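Local structure of probable manganase-dependent inorganic pyrophosphatase (Clostridium perfringens, 3L2B) at residues A[39-50]-A[218-229]; A[101-112]-A[121-132]. The protein probably hydrolyses inorganic pyrophosphate in a manganese-dependent reaction, and its regulatory region, the part present here, binds the activator diadenosine tetraphosphate. One frame throughout, in Å; residues are numbered along the deposited sequence.

Contact 1. Residues A[39-50]-A[218-229]; sequences KSIPVADGNNHL and SNYPVIDENNKV. With B4P (bis(adenosine)-5'-tetraphosphate), chain C.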
loop_
_atom_site.group_PDB
_atom_site.type_symbol
_atom_site.label_atom_id
_atom_site.label_comp_id
_atom_site.label_asym_id
_atom_site.label_seq_id
_atom_site.Cartn_x
_atom_site.Cartn_y
_atom_site.Cartn_z
ATOM N N LYS A 39 4.467 12.499 10.719
ATOM C CA LYS A 39 3.479 11.412 10.741
ATOM C C LYS A 39 2.228 11.881 10.023
ATOM O O LYS A 39 1.397 11.094 9.565
ATOM C CB LYS A 39 3.136 11.008 12.183
ATOM C CG LYS A 39 4.379 10.797 13.069
ATOM C CD LYS A 39 4.061 10.331 14.508
ATOM C CE LYS A 39 3.391 11.418 15.337
ATOM N NZ LYS A 39 2.954 10.919 16.663
ATOM N N SER A 40 2.094 13.194 9.938
ATOM C CA SER A 40 1.049 13.804 9.118
ATOM C C SER A 40 1.514 15.127 8.559
ATOM O O SER A 40 2.553 15.676 8.963
ATOM C CB SER A 40 -0.218 14.003 9.910
ATOM O OG SER A 40 0.010 14.999 10.871
ATOM N N ILE A 41 0.746 15.614 7.593
ATOM C CA ILE A 41 1.108 16.823 6.864
ATOM C C ILE A 41 -0.132 17.474 6.281
ATOM O O ILE A 41 -0.973 16.810 5.675
ATOM C CB ILE A 41 2.146 16.545 5.762
ATOM C CG1 ILE A 41 2.711 17.857 5.200
ATOM C CG2 ILE A 41 1.538 15.691 4.667
ATOM C CD1 ILE A 41 3.775 17.665 4.119
ATOM N N PRO A 42 -0.286 18.778 6.511
ATOM C CA PRO A 42 -1.475 19.476 6.009
ATOM C C PRO A 42 -1.499 19.658 4.485
ATOM O O PRO A 42 -0.474 19.767 3.820
ATOM C CB PRO A 42 -1.421 20.816 6.741
ATOM C CG PRO A 42 0.044 21.017 7.049
ATOM C CD PRO A 42 0.617 19.659 7.273
ATOM N N VAL A 43 -2.701 19.635 3.955
ATOM C CA VAL A 43 -2.932 19.866 2.546
ATOM C C VAL A 43 -3.691 21.192 2.410
ATOM O O VAL A 43 -4.676 21.433 3.117
ATOM C CB VAL A 43 -3.762 18.745 1.927
ATOM C CG1 VAL A 43 -3.900 18.954 0.425
ATOM C CG2 VAL A 43 -3.153 17.354 2.270
ATOM N N ALA A 44 -3.205 22.046 1.514
ATOM C CA ALA A 44 -3.758 23.414 1.339
ATOM C C ALA A 44 -3.877 23.821 -0.112
ATOM O O ALA A 44 -3.076 23.412 -0.943
ATOM C CB ALA A 44 -2.892 24.439 2.068
ATOM N N ASP A 45 -4.876 24.657 -0.392
ATOM C CA ASP A 45 -5.105 25.177 -1.745
ATOM C C ASP A 45 -4.106 26.255 -2.124
ATOM O O ASP A 45 -3.162 26.550 -1.398
ATOM C CB ASP A 45 -6.559 25.657 -1.956
ATOM C CG ASP A 45 -6.900 26.941 -1.213
ATOM O OD1 ASP A 45 -6.013 27.697 -0.772
ATOM O OD2 ASP A 45 -8.106 27.174 -1.054
ATOM N N GLY A 46 -4.335 26.853 -3.285
ATOM C CA GLY A 46 -3.398 27.805 -3.845
ATOM C C GLY A 46 -3.261 29.065 -3.031
ATOM O O GLY A 46 -2.238 29.733 -3.104
ATOM N N ASN A 47 -4.301 29.397 -2.274
ATOM C CA ASN A 47 -4.286 30.579 -1.395
ATOM C C ASN A 47 -3.847 30.195 0.005
ATOM O O ASN A 47 -3.929 30.985 0.968
ATOM C CB ASN A 47 -5.661 31.241 -1.369
ATOM C CG ASN A 47 -6.062 31.760 -2.722
ATOM O OD1 ASN A 47 -5.234 32.303 -3.450
ATOM N ND2 ASN A 47 -7.317 31.549 -3.094
ATOM N N ASN A 48 -3.385 28.953 0.086
ATOM C CA ASN A 48 -2.820 28.397 1.294
ATOM C C ASN A 48 -3.902 28.307 2.360
ATOM O O ASN A 48 -3.637 28.464 3.532
ATOM C CB ASN A 48 -1.637 29.247 1.756
ATOM C CG ASN A 48 -0.677 28.477 2.613
ATOM O OD1 ASN A 48 -0.210 27.401 2.233
ATOM N ND2 ASN A 48 -0.350 29.032 3.780
ATOM N N HIS A 49 -5.133 28.098 1.917
ATOM C CA HIS A 49 -6.225 27.719 2.816
ATOM C C HIS A 49 -6.174 26.184 3.028
ATOM O O HIS A 49 -5.735 25.444 2.145
ATOM C CB HIS A 49 -7.586 28.173 2.257
ATOM C CG HIS A 49 -7.794 29.666 2.299
ATOM N ND1 HIS A 49 -9.043 30.249 2.229
ATOM C CD2 HIS A 49 -6.911 30.688 2.429
ATOM C CE1 HIS A 49 -8.919 31.562 2.326
ATOM N NE2 HIS A 49 -7.635 31.854 2.454
ATOM N N LEU A 50 -6.620 25.729 4.201
ATOM C CA LEU A 50 -6.565 24.308 4.581
ATOM C C LEU A 50 -7.634 23.494 3.853
ATOM O O LEU A 50 -8.809 23.803 3.884
ATOM C CB LEU A 50 -6.688 24.126 6.114
ATOM C CG LEU A 50 -6.394 22.712 6.702
ATOM C CD1 LEU A 50 -4.959 22.223 6.442
ATOM C CD2 LEU A 50 -6.686 22.710 8.194
ATOM N N SER A 218 -2.498 13.603 18.220
ATOM C CA SER A 218 -1.197 14.031 18.714
ATOM C C SER A 218 -0.743 15.399 18.139
ATOM O O SER A 218 0.038 16.109 18.759
ATOM C CB SER A 218 -0.163 12.934 18.472
ATOM O OG SER A 218 0.278 12.958 17.145
ATOM N N ASN A 219 -1.286 15.785 16.990
ATOM C CA ASN A 219 -0.951 17.075 16.356
ATOM C C ASN A 219 -2.153 17.716 15.650
ATOM O O ASN A 219 -3.019 17.021 15.100
ATOM C CB ASN A 219 0.186 16.916 15.341
ATOM C CG ASN A 219 1.494 16.516 15.976
ATOM O OD1 ASN A 219 2.111 17.289 16.732
ATOM N ND2 ASN A 219 1.934 15.284 15.685
ATOM N N TYR A 220 -2.190 19.041 15.685
ATOM C CA TYR A 220 -3.300 19.821 15.134
ATOM C C TYR A 220 -2.848 20.947 14.182
ATOM O O TYR A 220 -1.990 21.756 14.512
ATOM C CB TYR A 220 -4.135 20.404 16.279
ATOM C CG TYR A 220 -4.767 19.358 17.178
ATOM C CD1 TYR A 220 -6.102 19.009 17.045
ATOM C CD2 TYR A 220 -4.020 18.731 18.173
ATOM C CE1 TYR A 220 -6.674 18.067 17.874
ATOM C CE2 TYR A 220 -4.578 17.776 18.998
ATOM C CZ TYR A 220 -5.907 17.445 18.852
ATOM O OH TYR A 220 -6.449 16.480 19.676
ATOM N N PRO A 221 -3.420 20.999 12.983
ATOM C CA PRO A 221 -2.979 22.101 12.133
ATOM C C PRO A 221 -3.460 23.441 12.654
ATOM O O PRO A 221 -4.532 23.550 13.226
ATOM C CB PRO A 221 -3.577 21.765 10.769
ATOM C CG PRO A 221 -4.594 20.648 11.025
ATOM C CD PRO A 221 -4.135 19.949 12.237
ATOM N N VAL A 222 -2.607 24.433 12.504
ATOM C CA VAL A 222 -2.880 25.781 12.971
ATOM C C VAL A 222 -3.118 26.665 11.773
ATOM O O VAL A 222 -2.301 26.713 10.845
ATOM C CB VAL A 222 -1.694 26.346 13.757
ATOM C CG1 VAL A 222 -1.931 27.803 14.088
ATOM C CG2 VAL A 222 -1.439 25.475 15.024
ATOM N N ILE A 223 -4.264 27.332 11.796
ATOM C CA ILE A 223 -4.638 28.285 10.755
ATOM C C ILE A 223 -4.688 29.694 11.377
ATOM O O ILE A 223 -4.975 29.856 12.554
ATOM C CB ILE A 223 -6.006 27.929 10.061
ATOM C CG1 ILE A 223 -7.182 28.009 11.047
ATOM C CG2 ILE A 223 -5.968 26.535 9.406
ATOM C CD1 ILE A 223 -8.551 27.630 10.409
ATOM N N ASP A 224 -4.379 30.714 10.589
ATOM C CA ASP A 224 -4.403 32.074 11.119
ATOM C C ASP A 224 -5.799 32.698 11.052
ATOM O O ASP A 224 -6.797 32.026 10.723
ATOM C CB ASP A 224 -3.326 32.971 10.468
ATOM C CG ASP A 224 -3.629 33.324 9.026
ATOM O OD1 ASP A 224 -4.792 33.190 8.596
ATOM O OD2 ASP A 224 -2.677 33.694 8.312
ATOM N N GLU A 225 -5.843 33.992 11.378
ATOM C CA GLU A 225 -7.095 34.752 11.511
ATOM C C GLU A 225 -7.709 35.083 10.152
ATOM O O GLU A 225 -8.786 35.685 10.068
ATOM C CB GLU A 225 -6.876 36.035 12.325
ATOM C CG GLU A 225 -6.084 37.162 11.603
ATOM C CD GLU A 225 -4.553 36.977 11.632
ATOM O OE1 GLU A 225 -4.037 36.198 12.478
ATOM O OE2 GLU A 225 -3.874 37.617 10.791
ATOM N N ASN A 226 -6.997 34.704 9.099
ATOM C CA ASN A 226 -7.476 34.837 7.732
ATOM C C ASN A 226 -7.524 33.483 7.027
ATOM O O ASN A 226 -7.625 33.397 5.805
ATOM C CB ASN A 226 -6.583 35.828 6.980
ATOM C CG ASN A 226 -6.543 37.188 7.653
ATOM O OD1 ASN A 226 -5.494 37.634 8.130
ATOM N ND2 ASN A 226 -7.695 37.852 7.709
ATOM N N ASN A 227 -7.432 32.433 7.845
ATOM C CA ASN A 227 -7.562 31.023 7.412
ATOM C C ASN A 227 -6.446 30.412 6.574
ATOM O O ASN A 227 -6.633 29.345 6.001
ATOM C CB ASN A 227 -8.909 30.778 6.719
ATOM C CG ASN A 227 -10.054 30.728 7.706
ATOM O OD1 ASN A 227 -10.147 31.574 8.605
ATOM N ND2 ASN A 227 -10.923 29.725 7.563
ATOM N N LYS A 228 -5.294 31.063 6.505
ATOM C CA LYS A 228 -4.112 30.432 5.887
ATOM C C LYS A 228 -3.518 29.416 6.876
ATOM O O LYS A 228 -3.525 29.629 8.088
ATOM C CB LYS A 228 -3.011 31.445 5.511
ATOM C CG LYS A 228 -3.440 32.764 4.819
ATOM C CD LYS A 228 -2.418 33.899 5.161
ATOM C CE LYS A 228 -3.089 35.268 5.434
ATOM N NZ LYS A 228 -2.335 36.093 6.437
ATOM N N VAL A 229 -2.987 28.325 6.349
ATOM C CA VAL A 229 -2.323 27.321 7.171
ATOM C C VAL A 229 -1.003 27.887 7.609
ATOM O O VAL A 229 -0.155 28.205 6.785
ATOM C CB VAL A 229 -2.073 25.998 6.411
ATOM C CG1 VAL A 229 -1.159 25.086 7.210
ATOM C CG2 VAL A 229 -3.378 25.310 6.113
HETATM P PA B4P C . -3.179 10.307 15.994
HETATM O O1A B4P C . -4.047 9.778 17.049
HETATM O O2A B4P C . -2.784 11.841 16.170
HETATM O O3A B4P C . -1.959 9.302 15.906
HETATM P PB B4P C . -0.506 9.538 15.289
HETATM O O1B B4P C . 0.284 10.455 16.128
HETATM O O2B B4P C . -0.610 9.971 13.761
HETATM O O3B B4P C . 0.033 8.031 15.376
HETATM P PG B4P C . 0.777 7.453 16.673
HETATM O O1G B4P C . 0.043 7.913 17.874
HETATM O O2G B4P C . 1.023 5.889 16.580
HETATM O O3G B4P C . 2.241 8.092 16.577
HETATM P PD B4P C . 3.385 7.622 17.609
HETATM O O1D B4P C . 4.352 8.713 17.811
HETATM O O2D B4P C . 2.721 7.084 18.970
HETATM O O5E B4P C . -3.996 10.214 14.629
HETATM C C5E B4P C . -4.228 8.939 14.024
HETATM C C4E B4P C . -4.797 9.198 12.635
HETATM O O4E B4P C . -5.915 10.071 12.734
HETATM C C3E B4P C . -3.797 9.923 11.764
HETATM O O3E B4P C . -3.151 8.997 10.931
HETATM C C2E B4P C . -4.592 10.939 10.987
HETATM O O2E B4P C . -5.022 10.394 9.754
HETATM C C1E B4P C . -5.808 11.207 11.834
HETATM N N9A B4P C . -5.614 12.531 12.481
HETATM C C8A B4P C . -4.491 12.960 13.110
HETATM N N7A B4P C . -4.640 14.237 13.570
HETATM C C5A B4P C . -5.873 14.644 13.243
HETATM C C6A B4P C . -6.668 15.860 13.416
HETATM N N6A B4P C . -6.178 16.919 14.065
HETATM N N1A B4P C . -7.917 15.895 12.899
HETATM C C2A B4P C . -8.433 14.832 12.255
HETATM N N3A B4P C . -7.756 13.700 12.054
HETATM C C4A B4P C . -6.498 13.528 12.506
HETATM O O5F B4P C . 4.041 6.424 16.800
HETATM C C5F B4P C . 4.605 6.683 15.526
HETATM C C4F B4P C . 5.122 5.381 14.976
HETATM O O4F B4P C . 6.211 4.931 15.790
HETATM C C3F B4P C . 4.047 4.319 15.004
HETATM O O3F B4P C . 3.445 4.176 13.715
HETATM C C2F B4P C . 4.797 3.059 15.412
HETATM O O2F B4P C . 5.205 2.433 14.214
HETATM C C1F B4P C . 6.003 3.573 16.199
HETATM N N9B B4P C . 5.688 3.415 17.634
HETATM C C8B B4P C . 4.516 3.665 18.251
HETATM N N7B B4P C . 4.597 3.355 19.567
HETATM C C5B B4P C . 5.826 2.891 19.812
HETATM C C6B B4P C . 6.558 2.386 20.989
HETATM N N6B B4P C . 5.971 2.323 22.199
HETATM N N1B B4P C . 7.827 1.996 20.813
HETATM C C2B B4P C . 8.431 2.054 19.619
HETATM N N3B B4P C . 7.824 2.485 18.504
HETATM C C4B B4P C . 6.538 2.916 18.536
#
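Asn48 O takes the backbone N-H of Val229 (Val229 N to Asn48 O 2.9 Å, 158° at the hydrogen) while strands 40-44 and 219-223 run side by side in the same direction without pairing, their closest alpha carbons being those of Pro42 and Pro221, 6.8 Å apart. Apolar side chains lie between the strands from Pro42 and Pro221 to the turns. Val229 turns CG1 to the ring of Pro42 and CG2 to CB of Ala44, a residue small enough to sit under a branched neighbour. The same CG2 also meets Leu50 CD1 at 3.5 Å, a tight contact for two methyls. The Leu50 side chain crosses those of Pro221 and Ile223 at about a right angle, CD2 touching CG of the proline at 4.1 Å. Each partner here belongs to one of the two CBS motifs of a Bateman module, and the hairpins match in form: type I turns 45-48 and 224-227 both begin with aspartate and end in an asparagine, a residue that tolerates the positive phi needed there. Asp224 OD1 accepts from the N of Asn226, an Asx turn, and from that of Lys228, the two donors coming from opposite faces of the carboxylate. Its OD2 forms a salt bridge with Lys228 NZ at 3.1 Å. At the far end the strands open onto the diadenosine tetraphosphate. Lys39 bends at chi3 (-69°) and gives NZ three phosphate acceptors, O1B (2.8 Å), O3G and O1D. Ser218 binds O1B too, through OG at 2.7 Å, and its backbone N donates to O2A, while one adenine N6A bonds weakly to Asn219 O.

Contact 2. Residues A[101-112]-A[121-132]; sequences PGKVVVAAMQAE and GDIAIAGDRAEI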
loop_
_atom_site.group_PDB
_atom_site.type_symbol
_atom_site.label_atom_id
_atom_site.label_comp_id
_atom_site.label_asym_id
_atom_site.label_seq_id
_atom_site.Cartn_x
_atom_site.Cartn_y
_atom_site.Cartn_z
ATOM N N PRO A 101 -10.913 7.345 -17.447
ATOM C CA PRO A 101 -12.182 7.053 -16.776
ATOM C C PRO A 101 -12.493 5.578 -16.480
ATOM O O PRO A 101 -13.414 5.288 -15.709
ATOM C CB PRO A 101 -13.211 7.595 -17.766
ATOM C CG PRO A 101 -12.587 7.348 -19.094
ATOM C CD PRO A 101 -11.092 7.570 -18.890
ATOM N N GLY A 102 -11.765 4.658 -17.095
ATOM C CA GLY A 102 -12.089 3.232 -16.924
ATOM C C GLY A 102 -11.349 2.547 -15.790
ATOM O O GLY A 102 -11.012 3.145 -14.779
ATOM N N LYS A 103 -11.069 1.275 -16.007
ATOM C CA LYS A 103 -10.355 0.451 -15.030
ATOM C C LYS A 103 -8.942 0.138 -15.497
ATOM O O LYS A 103 -8.692 0.076 -16.705
ATOM C CB LYS A 103 -11.115 -0.859 -14.798
ATOM C CG LYS A 103 -11.310 -1.771 -16.056
ATOM C CD LYS A 103 -11.940 -3.153 -15.679
ATOM C CE LYS A 103 -12.376 -4.012 -16.909
ATOM N NZ LYS A 103 -13.032 -3.209 -18.007
ATOM N N VAL A 104 -8.035 -0.063 -14.529
ATOM C CA VAL A 104 -6.684 -0.568 -14.813
ATOM C C VAL A 104 -6.742 -2.072 -15.004
ATOM O O VAL A 104 -7.365 -2.768 -14.256
ATOM C CB VAL A 104 -5.660 -0.271 -13.709
ATOM C CG1 VAL A 104 -4.240 -0.651 -14.198
ATOM C CG2 VAL A 104 -5.710 1.190 -13.303
ATOM N N VAL A 105 -6.091 -2.540 -16.044
ATOM C CA VAL A 105 -6.136 -3.919 -16.426
ATOM C C VAL A 105 -4.809 -4.285 -17.041
ATOM O O VAL A 105 -4.255 -3.547 -17.880
ATOM C CB VAL A 105 -7.239 -4.195 -17.469
ATOM C CG1 VAL A 105 -7.106 -5.620 -18.025
ATOM C CG2 VAL A 105 -8.620 -4.042 -16.860
ATOM N N VAL A 106 -4.284 -5.413 -16.617
ATOM C CA VAL A 106 -3.087 -5.958 -17.251
ATOM C C VAL A 106 -3.537 -6.688 -18.504
ATOM O O VAL A 106 -4.392 -7.584 -18.453
ATOM C CB VAL A 106 -2.328 -6.913 -16.318
ATOM C CG1 VAL A 106 -1.160 -7.593 -17.056
ATOM C CG2 VAL A 106 -1.848 -6.151 -15.079
ATOM N N ALA A 107 -2.976 -6.276 -19.628
ATOM C CA ALA A 107 -3.267 -6.910 -20.908
ATOM C C ALA A 107 -2.322 -8.092 -21.109
ATOM O O ALA A 107 -1.297 -7.954 -21.773
ATOM C CB ALA A 107 -3.111 -5.931 -22.035
ATOM N N ALA A 108 -2.678 -9.228 -20.514
ATOM C CA ALA A 108 -1.875 -10.471 -20.555
ATOM C C ALA A 108 -2.308 -11.407 -21.685
ATOM O O ALA A 108 -1.542 -12.236 -22.167
ATOM C CB ALA A 108 -1.962 -11.221 -19.196
ATOM N N MET A 109 -3.544 -11.236 -22.113
ATOM C CA MET A 109 -4.189 -12.180 -23.016
ATOM C C MET A 109 -3.595 -12.101 -24.444
ATOM O O MET A 109 -2.603 -11.410 -24.682
ATOM C CB MET A 109 -5.709 -11.932 -23.021
ATOM C CG MET A 109 -6.305 -11.597 -21.622
ATOM S SD MET A 109 -6.405 -9.790 -21.317
ATOM C CE MET A 109 -6.997 -9.635 -19.628
ATOM N N GLN A 110 -4.198 -12.837 -25.373
ATOM C CA GLN A 110 -3.862 -12.750 -26.804
ATOM C C GLN A 110 -4.704 -11.656 -27.453
ATOM O O GLN A 110 -5.853 -11.437 -27.070
ATOM C CB GLN A 110 -4.118 -14.076 -27.535
ATOM C CG GLN A 110 -3.023 -15.114 -27.366
ATOM C CD GLN A 110 -3.167 -16.274 -28.345
ATOM O OE1 GLN A 110 -4.279 -16.649 -28.728
ATOM N NE2 GLN A 110 -2.038 -16.854 -28.746
ATOM N N ALA A 111 -4.137 -11.014 -28.466
ATOM C CA ALA A 111 -4.749 -9.829 -29.109
ATOM C C ALA A 111 -6.285 -9.912 -29.289
ATOM O O ALA A 111 -7.017 -8.965 -28.999
ATOM C CB ALA A 111 -4.074 -9.544 -30.451
ATOM N N GLU A 112 -6.761 -11.066 -29.729
ATOM C CA GLU A 112 -8.175 -11.253 -30.098
ATOM C C GLU A 112 -9.068 -11.299 -28.868
ATOM O O GLU A 112 -10.248 -10.992 -28.929
ATOM C CB GLU A 112 -8.376 -12.550 -30.921
ATOM C CG GLU A 112 -7.244 -12.883 -31.923
ATOM C CD GLU A 112 -6.024 -13.548 -31.249
ATOM O OE1 GLU A 112 -6.161 -14.693 -30.743
ATOM O OE2 GLU A 112 -4.934 -12.911 -31.218
ATOM N N GLY A 121 -11.875 3.466 -22.647
ATOM C CA GLY A 121 -11.617 4.308 -21.476
ATOM C C GLY A 121 -10.746 3.685 -20.416
ATOM O O GLY A 121 -10.278 4.357 -19.465
ATOM N N ASP A 122 -10.514 2.391 -20.565
ATOM C CA ASP A 122 -9.690 1.668 -19.593
ATOM C C ASP A 122 -8.237 2.133 -19.621
ATOM O O ASP A 122 -7.785 2.817 -20.556
ATOM C CB ASP A 122 -9.803 0.144 -19.776
ATOM C CG ASP A 122 -11.115 -0.407 -19.215
ATOM O OD1 ASP A 122 -11.836 0.299 -18.459
ATOM O OD2 ASP A 122 -11.446 -1.546 -19.548
ATOM N N ILE A 123 -7.535 1.775 -18.557
ATOM C CA ILE A 123 -6.088 1.907 -18.483
ATOM C C ILE A 123 -5.477 0.528 -18.599
ATOM O O ILE A 123 -5.679 -0.354 -17.736
ATOM C CB ILE A 123 -5.665 2.560 -17.162
ATOM C CG1 ILE A 123 -6.335 3.941 -17.033
ATOM C CG2 ILE A 123 -4.177 2.728 -17.092
ATOM C CD1 ILE A 123 -7.702 3.917 -16.476
ATOM N N ALA A 124 -4.719 0.341 -19.664
ATOM C CA ALA A 124 -4.140 -0.963 -19.996
ATOM C C ALA A 124 -2.651 -1.012 -19.792
ATOM O O ALA A 124 -1.914 -0.216 -20.320
ATOM C CB ALA A 124 -4.475 -1.348 -21.430
ATOM N N ILE A 125 -2.217 -1.987 -19.015
ATOM C CA ILE A 125 -0.807 -2.249 -18.836
ATOM C C ILE A 125 -0.432 -3.369 -19.769
ATOM O O ILE A 125 -0.996 -4.442 -19.707
ATOM C CB ILE A 125 -0.492 -2.642 -17.400
ATOM C CG1 ILE A 125 -0.789 -1.468 -16.465
ATOM C CG2 ILE A 125 0.935 -3.087 -17.313
ATOM C CD1 ILE A 125 -0.891 -1.877 -15.019
ATOM N N ALA A 126 0.517 -3.079 -20.656
ATOM C CA ALA A 126 0.861 -3.950 -21.780
ATOM C C ALA A 126 2.348 -4.079 -21.958
ATOM O O ALA A 126 3.115 -3.200 -21.576
ATOM C CB ALA A 126 0.264 -3.390 -23.078
ATOM N N GLY A 127 2.740 -5.178 -22.586
ATOM C CA GLY A 127 4.137 -5.415 -22.934
ATOM C C GLY A 127 4.559 -4.853 -24.277
ATOM O O GLY A 127 3.918 -3.972 -24.843
ATOM N N ASP A 128 5.639 -5.444 -24.775
ATOM C CA ASP A 128 6.390 -5.004 -25.962
ATOM C C ASP A 128 5.649 -5.329 -27.260
ATOM O O ASP A 128 5.950 -4.768 -28.332
ATOM C CB ASP A 128 7.756 -5.721 -25.984
ATOM C CG ASP A 128 8.821 -4.963 -26.759
ATOM O OD1 ASP A 128 8.481 -4.147 -27.651
ATOM O OD2 ASP A 128 10.018 -5.199 -26.475
ATOM N N ARG A 129 4.695 -6.244 -27.171
ATOM C CA ARG A 129 4.018 -6.743 -28.366
ATOM C C ARG A 129 3.258 -5.620 -29.062
ATOM O O ARG A 129 2.352 -5.019 -28.474
ATOM C CB ARG A 129 3.067 -7.903 -28.008
ATOM C CG ARG A 129 3.764 -9.173 -27.474
ATOM C CD ARG A 129 2.765 -10.345 -27.309
ATOM N NE ARG A 129 2.080 -10.668 -28.575
ATOM C CZ ARG A 129 0.994 -11.435 -28.691
ATOM N NH1 ARG A 129 0.428 -11.995 -27.621
ATOM N NH2 ARG A 129 0.465 -11.635 -29.892
ATOM N N ALA A 130 3.630 -5.342 -30.314
ATOM C CA ALA A 130 2.966 -4.287 -31.122
ATOM C C ALA A 130 1.545 -4.682 -31.536
ATOM O O ALA A 130 0.698 -3.814 -31.762
ATOM C CB ALA A 130 3.792 -3.924 -32.371
ATOM N N GLU A 131 1.295 -5.985 -31.629
ATOM C CA GLU A 131 -0.035 -6.489 -31.991
ATOM C C GLU A 131 -1.009 -6.113 -30.886
ATOM O O GLU A 131 -2.104 -5.649 -31.154
ATOM C CB GLU A 131 -0.054 -8.020 -32.213
ATOM C CG GLU A 131 -1.464 -8.548 -32.608
ATOM C CD GLU A 131 -1.507 -10.036 -33.046
ATOM O OE1 GLU A 131 -0.651 -10.849 -32.604
ATOM O OE2 GLU A 131 -2.431 -10.389 -33.823
ATOM N N ILE A 132 -0.570 -6.318 -29.644
ATOM C CA ILE A 132 -1.366 -6.020 -28.459
ATOM C C ILE A 132 -1.561 -4.523 -28.335
ATOM O O ILE A 132 -2.660 -4.036 -28.088
ATOM C CB ILE A 132 -0.674 -6.546 -27.163
ATOM C CG1 ILE A 132 -0.669 -8.085 -27.147
ATOM C CG2 ILE A 132 -1.356 -6.031 -25.931
ATOM C CD1 ILE A 132 -2.056 -8.686 -27.346
HETATM O O HOH W 1 0.199 -12.643 -24.501
#
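A chi1 of 60° swings CG of Lys103 between its own N and carbonyl carbon, over the carboxylate of Asp122, whose chi1 of -77° holds it beside the opposing backbone. The lysine stays extended until its last torsion, where the bend delivers NZ to the syn side of Asp122 OD2 at 2.8 Å, a salt bridge. OD1 of the same aspartate takes the backbone N-H of Lys103 at 2.7 Å, from above the carboxylate plane, so the acid grips both ends of one residue. Ser119 N also bonds to OD2. Gly102, bare of a side chain, lets its CA come within 3.3 Å of Asp122 OD1, and Gly121, with positive phi, offers its O to Gly102 N. Beyond this clasp strands 104-106 and 123-126 pair in parallel, their short axes at 23° to each other: Ile123 N and Ile125 N donate to Lys103 O and Val105 O, and Val105 N and Ala107 N return to Ile123 O and Ile125 O. Val104, Val106, Ile123 and Ile125 put branched side chains on one face, where Val104 CG1 packs on Ile125 CD1 at 3.7 Å. Ala107 centres an inverse gamma turn. Further on, Ile132 CD1 approaches Ala111 N at 3.3 Å, and Ala111 CB rests on the aliphatic CG of Glu131 at 3.5 Å. In the mixed sheet of the DRTGG domain, strand 123-126 is flanked by 143-146; the small Ala107, Ala124 and Ala126 fit under Leu136 of helix 130-138, whereas Val106 and Ile125 face helix 174-180, and Phe175 of the second subunit packs on Val104 and Val106.

In the fold
Contact 2 is nested in the chain inside the long loop that contact 1 closes: contact 1 brings together segments 168 residues apart, one from each CBS motif, and the DRTGG domain holding contact 2 is inserted between them. The two lie on opposite sides of the chain's centre, with their centres about 41 Å apart and their nearest atoms about 22 Å apart. Of the two contacts, contact 1 holds pocket residues (Lys39, Ser218, Asn219, Tyr220). Both regions nevertheless relate to the dimer: the nucleotide bound at contact 1 is also held by Lys39, Ser55, Ser57 and Ser218 of the second subunit, while contact 2 packs directly against that subunit, with Ala108 meeting its counterpart.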